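Side-chain contacts in protein FkbI (Streptomyces hygroscopicus, PDB 1R2J), which binds FAD and probably acts as an acyl-ACP dehydrogenase in making the methoxymalonyl extender unit of the polyketide FK520: residues S112-G117 and H191-L196; V153-Q158 and G163-V168; M75-M80 and W142-A147. One frame throughout, in Å; residues are numbered along the deposited sequence.

Interaction 1: S112-G117 and H191-L196. With FAD (flavin-adenine dinucleotide), chain B.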
loop_
_atom_site.group_PDB
_atom_site.type_symbol
_atom_site.label_atom_id
_atom_site.label_comp_id
_atom_site.label_asym_id
_atom_site.label_seq_id
_atom_site.Cartn_x
_atom_site.Cartn_y
_atom_site.Cartn_z
ATOM N N SER A 112 -2.241 -13.088 1.420
ATOM C CA SER A 112 -1.170 -13.875 0.837
ATOM C C SER A 112 -0.647 -14.979 1.763
ATOM O O SER A 112 -0.619 -14.823 2.980
ATOM C CB SER A 112 -0.018 -12.960 0.442
ATOM O OG SER A 112 1.078 -13.754 0.034
ATOM N N GLU A 113 -0.239 -16.096 1.171
ATOM C CA GLU A 113 0.302 -17.219 1.931
ATOM C C GLU A 113 1.547 -17.761 1.234
ATOM O O GLU A 113 1.808 -17.441 0.074
ATOM C CB GLU A 113 -0.747 -18.331 2.075
ATOM C CG GLU A 113 -2.026 -17.878 2.777
ATOM C CD GLU A 113 -2.972 -19.024 3.110
ATOM O OE1 GLU A 113 -4.142 -18.746 3.445
ATOM O OE2 GLU A 113 -2.547 -20.197 3.041
ATOM N N ARG A 114 2.307 -18.585 1.948
ATOM C CA ARG A 114 3.536 -19.160 1.412
ATOM C C ARG A 114 3.342 -19.785 0.029
ATOM O O ARG A 114 4.171 -19.609 -0.862
ATOM C CB ARG A 114 4.086 -20.211 2.385
ATOM C CG ARG A 114 5.604 -20.248 2.468
ATOM C CD ARG A 114 6.154 -18.965 3.086
ATOM N NE ARG A 114 7.609 -18.992 3.227
ATOM C CZ ARG A 114 8.311 -18.100 3.922
ATOM N NH1 ARG A 114 7.692 -17.110 4.547
ATOM N NH2 ARG A 114 9.633 -18.193 3.986
ATOM N N GLN A 115 2.239 -20.506 -0.153
ATOM C CA GLN A 115 1.968 -21.161 -1.428
ATOM C C GLN A 115 0.978 -20.408 -2.319
ATOM O O GLN A 115 0.681 -20.844 -3.433
ATOM C CB GLN A 115 1.439 -22.575 -1.179
ATOM C CG GLN A 115 -0.028 -22.644 -0.751
ATOM C CD GLN A 115 -0.313 -21.985 0.591
ATOM O OE1 GLN A 115 0.565 -21.882 1.449
ATOM N NE2 GLN A 115 -1.556 -21.558 0.784
ATOM N N ALA A 116 0.467 -19.284 -1.828
ATOM C CA ALA A 116 -0.497 -18.495 -2.586
ATOM C C ALA A 116 -0.062 -17.035 -2.678
ATOM O O ALA A 116 -0.318 -16.245 -1.766
ATOM C CB ALA A 116 -1.888 -18.593 -1.933
ATOM N N GLY A 117 0.609 -16.692 -3.776
ATOM C CA GLY A 117 1.069 -15.329 -3.981
ATOM C C GLY A 117 0.249 -14.681 -5.075
ATOM O O GLY A 117 -0.752 -14.022 -4.808
ATOM N N HIS A 191 6.426 -5.312 8.117
ATOM C CA HIS A 191 5.954 -6.541 7.478
ATOM C C HIS A 191 6.086 -7.683 8.475
ATOM O O HIS A 191 7.040 -7.737 9.240
ATOM C CB HIS A 191 6.814 -6.873 6.254
ATOM C CG HIS A 191 7.046 -5.708 5.347
ATOM N ND1 HIS A 191 6.059 -5.183 4.542
ATOM C CD2 HIS A 191 8.138 -4.935 5.155
ATOM C CE1 HIS A 191 6.532 -4.133 3.896
ATOM N NE2 HIS A 191 7.792 -3.961 4.251
ATOM N N ALA A 192 5.134 -8.605 8.466
ATOM C CA ALA A 192 5.208 -9.733 9.379
ATOM C C ALA A 192 4.295 -10.859 8.932
ATOM O O ALA A 192 3.244 -10.616 8.343
ATOM C CB ALA A 192 4.838 -9.280 10.785
ATOM N N ASP A 193 4.712 -12.095 9.193
ATOM C CA ASP A 193 3.898 -13.246 8.841
ATOM C C ASP A 193 2.911 -13.426 9.987
ATOM O O ASP A 193 3.198 -13.049 11.126
ATOM C CB ASP A 193 4.752 -14.512 8.702
ATOM C CG ASP A 193 5.812 -14.395 7.615
ATOM O OD1 ASP A 193 5.595 -13.653 6.631
ATOM O OD2 ASP A 193 6.861 -15.063 7.738
ATOM N N LEU A 194 1.755 -14.003 9.687
ATOM C CA LEU A 194 0.738 -14.226 10.700
ATOM C C LEU A 194 0.530 -15.719 10.942
ATOM O O LEU A 194 0.242 -16.478 10.016
ATOM C CB LEU A 194 -0.589 -13.596 10.263
ATOM C CG LEU A 194 -0.565 -12.124 9.852
ATOM C CD1 LEU A 194 -1.973 -11.673 9.477
ATOM C CD2 LEU A 194 -0.010 -11.282 10.992
ATOM N N HIS A 195 0.688 -16.139 12.188
ATOM C CA HIS A 195 0.482 -17.535 12.546
ATOM C C HIS A 195 -0.835 -17.600 13.306
ATOM O O HIS A 195 -0.955 -17.060 14.406
ATOM C CB HIS A 195 1.634 -18.023 13.419
ATOM C CG HIS A 195 2.980 -17.826 12.796
ATOM N ND1 HIS A 195 3.416 -18.566 11.719
ATOM C CD2 HIS A 195 3.977 -16.956 13.084
ATOM C CE1 HIS A 195 4.624 -18.162 11.371
ATOM N NE2 HIS A 195 4.988 -17.185 12.183
ATOM N N LEU A 196 -1.828 -18.239 12.700
ATOM C CA LEU A 196 -3.142 -18.357 13.314
ATOM C C LEU A 196 -3.445 -19.799 13.722
ATOM O O LEU A 196 -3.826 -20.624 12.891
ATOM C CB LEU A 196 -4.215 -17.861 12.340
ATOM C CG LEU A 196 -4.059 -16.430 11.816
ATOM C CD1 LEU A 196 -5.116 -16.168 10.757
ATOM C CD2 LEU A 196 -4.181 -15.433 12.957
HETATM P PA FAD B . 4.892 -15.768 -7.158
HETATM O O1A FAD B . 3.571 -15.185 -6.957
HETATM O O2A FAD B . 5.651 -16.876 -6.477
HETATM O O5B FAD B . 5.959 -14.879 -7.798
HETATM C C5B FAD B . 5.913 -15.228 -9.125
HETATM C C4B FAD B . 6.795 -14.520 -10.094
HETATM O O4B FAD B . 6.204 -15.280 -11.206
HETATM C C3B FAD B . 6.297 -13.116 -10.237
HETATM O O3B FAD B . 7.280 -12.360 -10.866
HETATM C C2B FAD B . 5.088 -13.227 -11.037
HETATM O O2B FAD B . 4.616 -12.091 -11.808
HETATM C C1B FAD B . 5.342 -14.460 -11.954
HETATM N N9A FAD B . 4.133 -15.169 -12.215
HETATM C C8A FAD B . 3.302 -15.955 -11.373
HETATM N N7A FAD B . 2.249 -16.458 -11.945
HETATM C C5A FAD B . 2.327 -16.017 -13.252
HETATM C C6A FAD B . 1.516 -16.206 -14.375
HETATM N N6A FAD B . 0.397 -16.944 -14.346
HETATM N N1A FAD B . 1.895 -15.605 -15.560
HETATM C C2A FAD B . 3.019 -14.854 -15.628
HETATM N N3A FAD B . 3.895 -14.607 -14.567
HETATM C C4A FAD B . 3.412 -15.271 -13.405
HETATM N N1 FAD B . 0.532 -9.709 0.781
HETATM C C2 FAD B . -0.622 -9.509 1.542
HETATM O O2 FAD B . -1.559 -10.329 1.550
HETATM N N3 FAD B . -0.729 -8.364 2.319
HETATM C C4 FAD B . 0.262 -7.354 2.422
HETATM O O4 FAD B . 0.062 -6.349 3.168
HETATM C C4X FAD B . 1.400 -7.584 1.681
HETATM N N5 FAD B . 2.442 -6.567 1.794
HETATM C C5X FAD B . 3.641 -6.773 1.078
HETATM C C6 FAD B . 4.719 -5.851 1.147
HETATM C C7 FAD B . 5.968 -6.028 0.478
HETATM C C7M FAD B . 7.074 -4.984 0.616
HETATM C C8 FAD B . 6.143 -7.208 -0.298
HETATM C C8M FAD B . 7.426 -7.547 -1.036
HETATM C C9 FAD B . 5.125 -8.120 -0.413
HETATM C C9A FAD B . 3.851 -7.930 0.238
HETATM N N10 FAD B . 2.720 -8.898 0.151
HETATM C C10 FAD B . 1.525 -8.752 0.866
HETATM C "C1'" FAD B . 3.081 -9.894 -0.763
HETATM C "C2'" FAD B . 2.627 -9.513 -2.285
HETATM O "O2'" FAD B . 1.239 -9.951 -2.227
HETATM C "C3'" FAD B . 3.336 -10.442 -3.099
HETATM O "O3'" FAD B . 4.339 -9.718 -3.853
HETATM C "C4'" FAD B . 2.853 -11.417 -4.201
HETATM O "O4'" FAD B . 1.733 -12.235 -3.990
HETATM C "C5'" FAD B . 4.089 -12.184 -4.199
HETATM O "O5'" FAD B . 3.927 -13.553 -4.412
HETATM P P FAD B . 5.277 -14.436 -4.232
HETATM O O1P FAD B . 4.079 -15.066 -3.944
HETATM O O2P FAD B . 5.896 -15.850 -4.062
HETATM O O3P FAD B . 5.194 -15.137 -5.696
HETATM O O HOH W 1 7.821 -14.271 4.833
#
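D193 and R114 meet at the surface of the middle domain, where strand 192-196 faces the loop 112-117. The CB of D193 points toward that loop, and the side chain rests on V141 of strand 133-143. At CG the side chain lies beside its own backbone N (chi1 -61°) and splits into two oxygens with different tasks. OD1 takes the hydrogen bond from the backbone N of W142. A second bond reaches D193 OD1 from water 1, 2.9 Å away. OD2 faces the arginine. R114 NH1 and D193 OD2 are 3.9 Å apart, a long salt bridge. The guanidinium and carboxylate planes stand nearly perpendicular, 86° apart, so the groups do not pair flat. Water 1 fills in: it also accepts a weak bond from R114 NH1.

R114 lies within a type I turn that runs from E113 to A116. Q115 NE2 bonds E113 OE2 at 2.8 Å, meeting it from above the carboxylate plane, and E113 OE1 forms a salt bridge with K140. Just before the turn, S112 N donates to FAD O2 at 2.8 Å. At the start of the other segment, H191 CE1 lies 3.4 Å from FAD C7M.

The chemistry implies a soft ionic link: D193 is held mainly through OD1, while exposed R114 probably adds attraction that is long and partly water-mediated.

Interaction 2: V153-Q158 and G163-V168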
loop_
_atom_site.group_PDB
_atom_site.type_symbol
_atom_site.label_atom_id
_atom_site.label_comp_id
_atom_site.label_asym_id
_atom_site.label_seq_id
_atom_site.Cartn_x
_atom_site.Cartn_y
_atom_site.Cartn_z
ATOM N N VAL A 153 -7.113 -7.962 9.367
ATOM C CA VAL A 153 -8.185 -8.306 8.443
ATOM C C VAL A 153 -7.695 -9.503 7.645
ATOM O O VAL A 153 -6.889 -9.368 6.721
ATOM C CB VAL A 153 -8.494 -7.128 7.513
ATOM C CG1 VAL A 153 -9.691 -7.452 6.630
ATOM C CG2 VAL A 153 -8.771 -5.893 8.346
ATOM N N VAL A 154 -8.193 -10.678 8.017
ATOM C CA VAL A 154 -7.777 -11.934 7.403
ATOM C C VAL A 154 -8.749 -12.572 6.415
ATOM O O VAL A 154 -9.945 -12.705 6.690
ATOM C CB VAL A 154 -7.450 -12.968 8.510
ATOM C CG1 VAL A 154 -6.979 -14.279 7.908
ATOM C CG2 VAL A 154 -6.395 -12.402 9.426
ATOM N N PHE A 155 -8.208 -12.974 5.268
ATOM C CA PHE A 155 -8.974 -13.632 4.214
ATOM C C PHE A 155 -8.777 -15.137 4.368
ATOM O O PHE A 155 -7.716 -15.587 4.808
ATOM C CB PHE A 155 -8.473 -13.199 2.832
ATOM C CG PHE A 155 -9.076 -11.911 2.337
ATOM C CD1 PHE A 155 -10.167 -11.926 1.481
ATOM C CD2 PHE A 155 -8.549 -10.688 2.723
ATOM C CE1 PHE A 155 -10.723 -10.742 1.014
ATOM C CE2 PHE A 155 -9.099 -9.498 2.260
ATOM C CZ PHE A 155 -10.187 -9.526 1.404
ATOM N N GLY A 156 -9.796 -15.907 3.999
ATOM C CA GLY A 156 -9.713 -17.352 4.108
ATOM C C GLY A 156 -10.883 -18.063 3.453
ATOM O O GLY A 156 -11.762 -17.417 2.876
ATOM N N LEU A 157 -10.894 -19.392 3.537
ATOM C CA LEU A 157 -11.965 -20.186 2.950
ATOM C C LEU A 157 -12.913 -20.678 4.033
ATOM O O LEU A 157 -12.483 -21.181 5.073
ATOM C CB LEU A 157 -11.397 -21.389 2.198
ATOM C CG LEU A 157 -10.320 -21.123 1.143
ATOM C CD1 LEU A 157 -9.859 -22.446 0.540
ATOM C CD2 LEU A 157 -10.869 -20.211 0.066
ATOM N N GLN A 158 -14.207 -20.532 3.786
ATOM C CA GLN A 158 -15.194 -20.968 4.756
ATOM C C GLN A 158 -15.254 -22.495 4.698
ATOM O O GLN A 158 -14.277 -23.166 5.033
ATOM C CB GLN A 158 -16.549 -20.342 4.426
ATOM C CG GLN A 158 -17.424 -20.082 5.638
ATOM C CD GLN A 158 -18.223 -18.804 5.498
ATOM O OE1 GLN A 158 -18.641 -18.439 4.398
ATOM N NE2 GLN A 158 -18.449 -18.122 6.613
ATOM N N GLY A 163 -14.448 -18.705 0.946
ATOM C CA GLY A 163 -14.133 -17.288 0.923
ATOM C C GLY A 163 -14.851 -16.468 1.977
ATOM O O GLY A 163 -16.063 -16.284 1.923
ATOM N N ALA A 164 -14.088 -15.971 2.943
ATOM C CA ALA A 164 -14.635 -15.162 4.022
ATOM C C ALA A 164 -13.541 -14.229 4.527
ATOM O O ALA A 164 -12.356 -14.474 4.310
ATOM C CB ALA A 164 -15.126 -16.054 5.160
ATOM N N VAL A 165 -13.942 -13.148 5.190
ATOM C CA VAL A 165 -12.989 -12.182 5.724
ATOM C C VAL A 165 -13.279 -11.948 7.200
ATOM O O VAL A 165 -14.411 -11.636 7.567
ATOM C CB VAL A 165 -13.085 -10.840 4.975
ATOM C CG1 VAL A 165 -11.957 -9.926 5.409
ATOM C CG2 VAL A 165 -13.040 -11.079 3.473
ATOM N N VAL A 166 -12.256 -12.092 8.039
ATOM C CA VAL A 166 -12.414 -11.915 9.482
ATOM C C VAL A 166 -11.473 -10.875 10.087
ATOM O O VAL A 166 -10.272 -10.868 9.809
ATOM C CB VAL A 166 -12.190 -13.253 10.231
ATOM C CG1 VAL A 166 -12.586 -13.112 11.702
ATOM C CG2 VAL A 166 -12.994 -14.351 9.571
ATOM N N VAL A 167 -12.029 -9.993 10.914
ATOM C CA VAL A 167 -11.236 -8.968 11.589
ATOM C C VAL A 167 -10.821 -9.584 12.921
ATOM O O VAL A 167 -11.649 -9.763 13.817
ATOM C CB VAL A 167 -12.063 -7.689 11.846
ATOM C CG1 VAL A 167 -11.218 -6.659 12.579
ATOM C CG2 VAL A 167 -12.567 -7.121 10.522
ATOM N N VAL A 168 -9.539 -9.915 13.035
ATOM C CA VAL A 168 -8.995 -10.546 14.230
ATOM C C VAL A 168 -8.123 -9.628 15.084
ATOM O O VAL A 168 -7.187 -9.005 14.582
ATOM C CB VAL A 168 -8.138 -11.778 13.851
ATOM C CG1 VAL A 168 -7.754 -12.554 15.096
ATOM C CG2 VAL A 168 -8.892 -12.660 12.866
#
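V165 and F155 meet through their first torsions. V165 has CG1 anti to its backbone N (chi1 -172°), which sets CG2 beside that N and over the phenyl ring. F155 has CG anti to its carbonyl carbon (chi1 -84°), and its ring lies alongside V165. The two strands, 151-156 and 164-169, form an antiparallel beta hairpin. With strand 107-110 they make a three-stranded mixed sheet in the acyl-CoA dehydrogenase middle domain.

V165 CG2 sits over one face of the F155 ring, 3.8 Å from its centroid and 27° off the ring normal. This is a CH-pi contact, displaced toward the rim. The other branch, V165 CG1, touches V153 CG1 at 3.6 Å. So V165 packs with both its branches, one on an aromatic face and one on a methyl. V153, F155, V165 and V167 share this side of the sheet. Here V153 reaches A81 and V165 reaches L88, both on helix 69-88. The F155 side chain is about 4 Å from those of V109 and F111, which bind FAD.

V154, A164 and V166 line the reverse side. V166 touches V127 and V201 there, and V154 CG2 approaches V168 CG2.

Two hydrogen-bonded pairs hold the backbones together. V154 N donates to V166 O at 2.8 Å, and V166 N returns a bond to V154 O at 2.7 Å. G156 N to A164 O is longer, 3.0 Å, and more bent.

The hairpin end depends on a glycine: the backbone of G163 would jam a CB against the preceding carbonyl. Its A164 neighbour donates from N to G156 O at 2.7 Å, while G163 CA approaches the same G156 O at 3.1 Å.

Interaction 3: M75-M80 and W142-A147. With FAD (flavin-adenine dinucleotide), chain B.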
loop_
_atom_site.group_PDB
_atom_site.type_symbol
_atom_site.label_atom_id
_atom_site.label_comp_id
_atom_site.label_asym_id
_atom_site.label_seq_id
_atom_site.Cartn_x
_atom_site.Cartn_y
_atom_site.Cartn_z
ATOM N N MET A 75 -0.385 3.579 5.197
ATOM C CA MET A 75 -1.599 4.261 4.755
ATOM C C MET A 75 -2.373 3.348 3.817
ATOM O O MET A 75 -3.605 3.308 3.849
ATOM C CB MET A 75 -1.266 5.545 3.990
ATOM C CG MET A 75 -0.559 6.609 4.792
ATOM S SD MET A 75 -0.189 8.071 3.784
ATOM C CE MET A 75 -1.848 8.500 3.173
ATOM N N THR A 76 -1.651 2.632 2.959
ATOM C CA THR A 76 -2.312 1.733 2.019
ATOM C C THR A 76 -2.978 0.575 2.767
ATOM O O THR A 76 -4.102 0.200 2.450
ATOM C CB THR A 76 -1.318 1.186 0.922
ATOM O OG1 THR A 76 -0.424 0.228 1.494
ATOM C CG2 THR A 76 -0.487 2.319 0.343
ATOM N N SER A 77 -2.292 0.023 3.767
ATOM C CA SER A 77 -2.848 -1.080 4.546
ATOM C C SER A 77 -4.065 -0.593 5.332
ATOM O O SER A 77 -5.105 -1.252 5.359
ATOM C CB SER A 77 -1.797 -1.633 5.505
ATOM O OG SER A 77 -0.720 -2.215 4.792
ATOM N N GLN A 78 -3.917 0.563 5.974
ATOM C CA GLN A 78 -4.997 1.171 6.737
ATOM C C GLN A 78 -6.195 1.384 5.828
ATOM O O GLN A 78 -7.309 0.945 6.126
ATOM C CB GLN A 78 -4.571 2.534 7.282
ATOM C CG GLN A 78 -4.043 2.538 8.706
ATOM C CD GLN A 78 -5.063 2.040 9.712
ATOM O OE1 GLN A 78 -5.213 0.841 9.906
ATOM N NE2 GLN A 78 -5.778 2.963 10.349
ATOM N N GLY A 79 -5.948 2.074 4.718
ATOM C CA GLY A 79 -6.997 2.381 3.767
ATOM C C GLY A 79 -7.658 1.165 3.161
ATOM O O GLY A 79 -8.871 1.159 2.927
ATOM N N MET A 80 -6.858 0.137 2.899
ATOM C CA MET A 80 -7.370 -1.088 2.309
ATOM C C MET A 80 -8.261 -1.816 3.307
ATOM O O MET A 80 -9.301 -2.350 2.939
ATOM C CB MET A 80 -6.217 -1.995 1.871
ATOM C CG MET A 80 -6.676 -3.260 1.138
ATOM S SD MET A 80 -5.440 -3.960 0.005
ATOM C CE MET A 80 -4.326 -4.723 1.144
ATOM N N TRP A 142 4.230 -11.909 4.745
ATOM C CA TRP A 142 4.500 -10.529 4.358
ATOM C C TRP A 142 3.415 -9.493 4.602
ATOM O O TRP A 142 3.344 -8.506 3.876
ATOM C CB TRP A 142 4.865 -10.482 2.877
ATOM C CG TRP A 142 6.273 -10.802 2.615
ATOM C CD1 TRP A 142 6.808 -12.031 2.366
ATOM C CD2 TRP A 142 7.356 -9.874 2.587
ATOM N NE1 TRP A 142 8.164 -11.924 2.180
ATOM C CE2 TRP A 142 8.527 -10.609 2.309
ATOM C CE3 TRP A 142 7.452 -8.489 2.769
ATOM C CZ2 TRP A 142 9.785 -10.005 2.207
ATOM C CZ3 TRP A 142 8.700 -7.888 2.668
ATOM C CH2 TRP A 142 9.851 -8.649 2.388
ATOM N N THR A 143 2.581 -9.689 5.614
ATOM C CA THR A 143 1.511 -8.737 5.892
ATOM C C THR A 143 2.049 -7.364 6.288
ATOM O O THR A 143 2.685 -7.213 7.330
ATOM C CB THR A 143 0.600 -9.256 7.012
ATOM O OG1 THR A 143 0.273 -10.625 6.749
ATOM C CG2 THR A 143 -0.687 -8.448 7.067
ATOM N N THR A 144 1.784 -6.362 5.453
ATOM C CA THR A 144 2.247 -5.002 5.719
ATOM C C THR A 144 1.613 -4.369 6.955
ATOM O O THR A 144 0.408 -4.496 7.176
ATOM C CB THR A 144 1.963 -4.073 4.522
ATOM O OG1 THR A 144 2.690 -4.531 3.378
ATOM C CG2 THR A 144 2.385 -2.643 4.853
ATOM N N ALA A 145 2.440 -3.683 7.744
ATOM C CA ALA A 145 2.010 -2.996 8.960
ATOM C C ALA A 145 1.498 -3.927 10.064
ATOM O O ALA A 145 1.064 -3.462 11.122
ATOM C CB ALA A 145 0.938 -1.965 8.616
ATOM N N ALA A 146 1.548 -5.234 9.830
ATOM C CA ALA A 146 1.064 -6.192 10.823
ATOM C C ALA A 146 1.755 -6.046 12.182
ATOM O O ALA A 146 1.153 -6.305 13.221
ATOM C CB ALA A 146 1.232 -7.620 10.301
ATOM N N ALA A 147 3.017 -5.630 12.175
ATOM C CA ALA A 147 3.766 -5.468 13.419
ATOM C C ALA A 147 3.242 -4.306 14.260
ATOM O O ALA A 147 3.610 -4.168 15.425
ATOM C CB ALA A 147 5.249 -5.260 13.111
HETATM P PA FAD B . 4.892 -15.768 -7.158
HETATM O O1A FAD B . 3.571 -15.185 -6.957
HETATM O O2A FAD B . 5.651 -16.876 -6.477
HETATM O O5B FAD B . 5.959 -14.879 -7.798
HETATM C C5B FAD B . 5.913 -15.228 -9.125
HETATM C C4B FAD B . 6.795 -14.520 -10.094
HETATM O O4B FAD B . 6.204 -15.280 -11.206
HETATM C C3B FAD B . 6.297 -13.116 -10.237
HETATM O O3B FAD B . 7.280 -12.360 -10.866
HETATM C C2B FAD B . 5.088 -13.227 -11.037
HETATM O O2B FAD B . 4.616 -12.091 -11.808
HETATM C C1B FAD B . 5.342 -14.460 -11.954
HETATM N N9A FAD B . 4.133 -15.169 -12.215
HETATM C C8A FAD B . 3.302 -15.955 -11.373
HETATM N N7A FAD B . 2.249 -16.458 -11.945
HETATM C C5A FAD B . 2.327 -16.017 -13.252
HETATM C C6A FAD B . 1.516 -16.206 -14.375
HETATM N N6A FAD B . 0.397 -16.944 -14.346
HETATM N N1A FAD B . 1.895 -15.605 -15.560
HETATM C C2A FAD B . 3.019 -14.854 -15.628
HETATM N N3A FAD B . 3.895 -14.607 -14.567
HETATM C C4A FAD B . 3.412 -15.271 -13.405
HETATM N N1 FAD B . 0.532 -9.709 0.781
HETATM C C2 FAD B . -0.622 -9.509 1.542
HETATM O O2 FAD B . -1.559 -10.329 1.550
HETATM N N3 FAD B . -0.729 -8.364 2.319
HETATM C C4 FAD B . 0.262 -7.354 2.422
HETATM O O4 FAD B . 0.062 -6.349 3.168
HETATM C C4X FAD B . 1.400 -7.584 1.681
HETATM N N5 FAD B . 2.442 -6.567 1.794
HETATM C C5X FAD B . 3.641 -6.773 1.078
HETATM C C6 FAD B . 4.719 -5.851 1.147
HETATM C C7 FAD B . 5.968 -6.028 0.478
HETATM C C7M FAD B . 7.074 -4.984 0.616
HETATM C C8 FAD B . 6.143 -7.208 -0.298
HETATM C C8M FAD B . 7.426 -7.547 -1.036
HETATM C C9 FAD B . 5.125 -8.120 -0.413
HETATM C C9A FAD B . 3.851 -7.930 0.238
HETATM N N10 FAD B . 2.720 -8.898 0.151
HETATM C C10 FAD B . 1.525 -8.752 0.866
HETATM C "C1'" FAD B . 3.081 -9.894 -0.763
HETATM C "C2'" FAD B . 2.627 -9.513 -2.285
HETATM O "O2'" FAD B . 1.239 -9.951 -2.227
HETATM C "C3'" FAD B . 3.336 -10.442 -3.099
HETATM O "O3'" FAD B . 4.339 -9.718 -3.853
HETATM C "C4'" FAD B . 2.853 -11.417 -4.201
HETATM O "O4'" FAD B . 1.733 -12.235 -3.990
HETATM C "C5'" FAD B . 4.089 -12.184 -4.199
HETATM O "O5'" FAD B . 3.927 -13.553 -4.412
HETATM P P FAD B . 5.277 -14.436 -4.232
HETATM O O1P FAD B . 4.079 -15.066 -3.944
HETATM O O2P FAD B . 5.896 -15.850 -4.062
HETATM O O3P FAD B . 5.194 -15.137 -5.696
HETATM O O HOH W 2 -1.665 -4.888 5.216
#
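S77 of helix 69-88 and T144 of the loop after strand 133-143 meet beside the flavin ring system. The van der Waals part is small and tight. S77 OG lies 3.1 Å from T144 CG2, and S77 CB is 4.2 Å from A145 CB. No direct hydrogen bond joins the two segments.

The polar part runs through water and flavin. Water 2 lies 2.9 Å from S77 OG and the same distance from T144 O. It also comes within 3.1 Å of FAD O4. S77 OG has a second partner, S73 O, one turn back in the helix. T144 grips the cofactor twice. Its backbone N donates to FAD O4 at 2.9 Å. Its hydroxyl lies beside the backbone N (chi1 -63°), on the flavin side, and OG1 donates to FAD N5 at 2.6 Å. The same torsion turns CG2 to the serine. The two bonds fix the flavin edge at O4 and N5, the atom through which this family's flavins take up hydride.

The aromatic part belongs to W142. Its CE3 is 3.6 Å from FAD C8, and FAD C8M lies over one face of the indole, toward the rim. The W142 ring also meets that of H191. With an alanine here the indole is gone, and the dimethylbenzene end of the flavin would probably lose its packing from one side and H191 its ring neighbour.

The contact joins the helical N-terminal domain to the beta domain. The type II turn T143-A146 leads off strand 133-143, with A146 resting on strand 192-196. On the helix, M75 packs against helix 54-67, while T76 and M80 reach helix 219-248.

How the interactions relate
Interactions 1 and 3 share the flavin, and their centres are 13 Å apart. They also touch directly through neighbouring strands 192-196 and 133-143: A192 N is 3.0 Å from T143 O, and L194 CG is 3.5 Å from T143 OG1. Together they reach the flavin at O2, O4, N5 and the C7 methyl. Interaction 2 is nested within the loop closed by interaction 1 and meets it where L196 CD1 lies 3.9 Å from V154 CG1. It stands further from the cofactor, with the F155 side chain about 7 Å from FAD. Interactions 2 and 3 do not touch; their nearest atoms are about 6 Å apart, yet helix 69-88 supplies one segment of interaction 3 and packs on interaction 2.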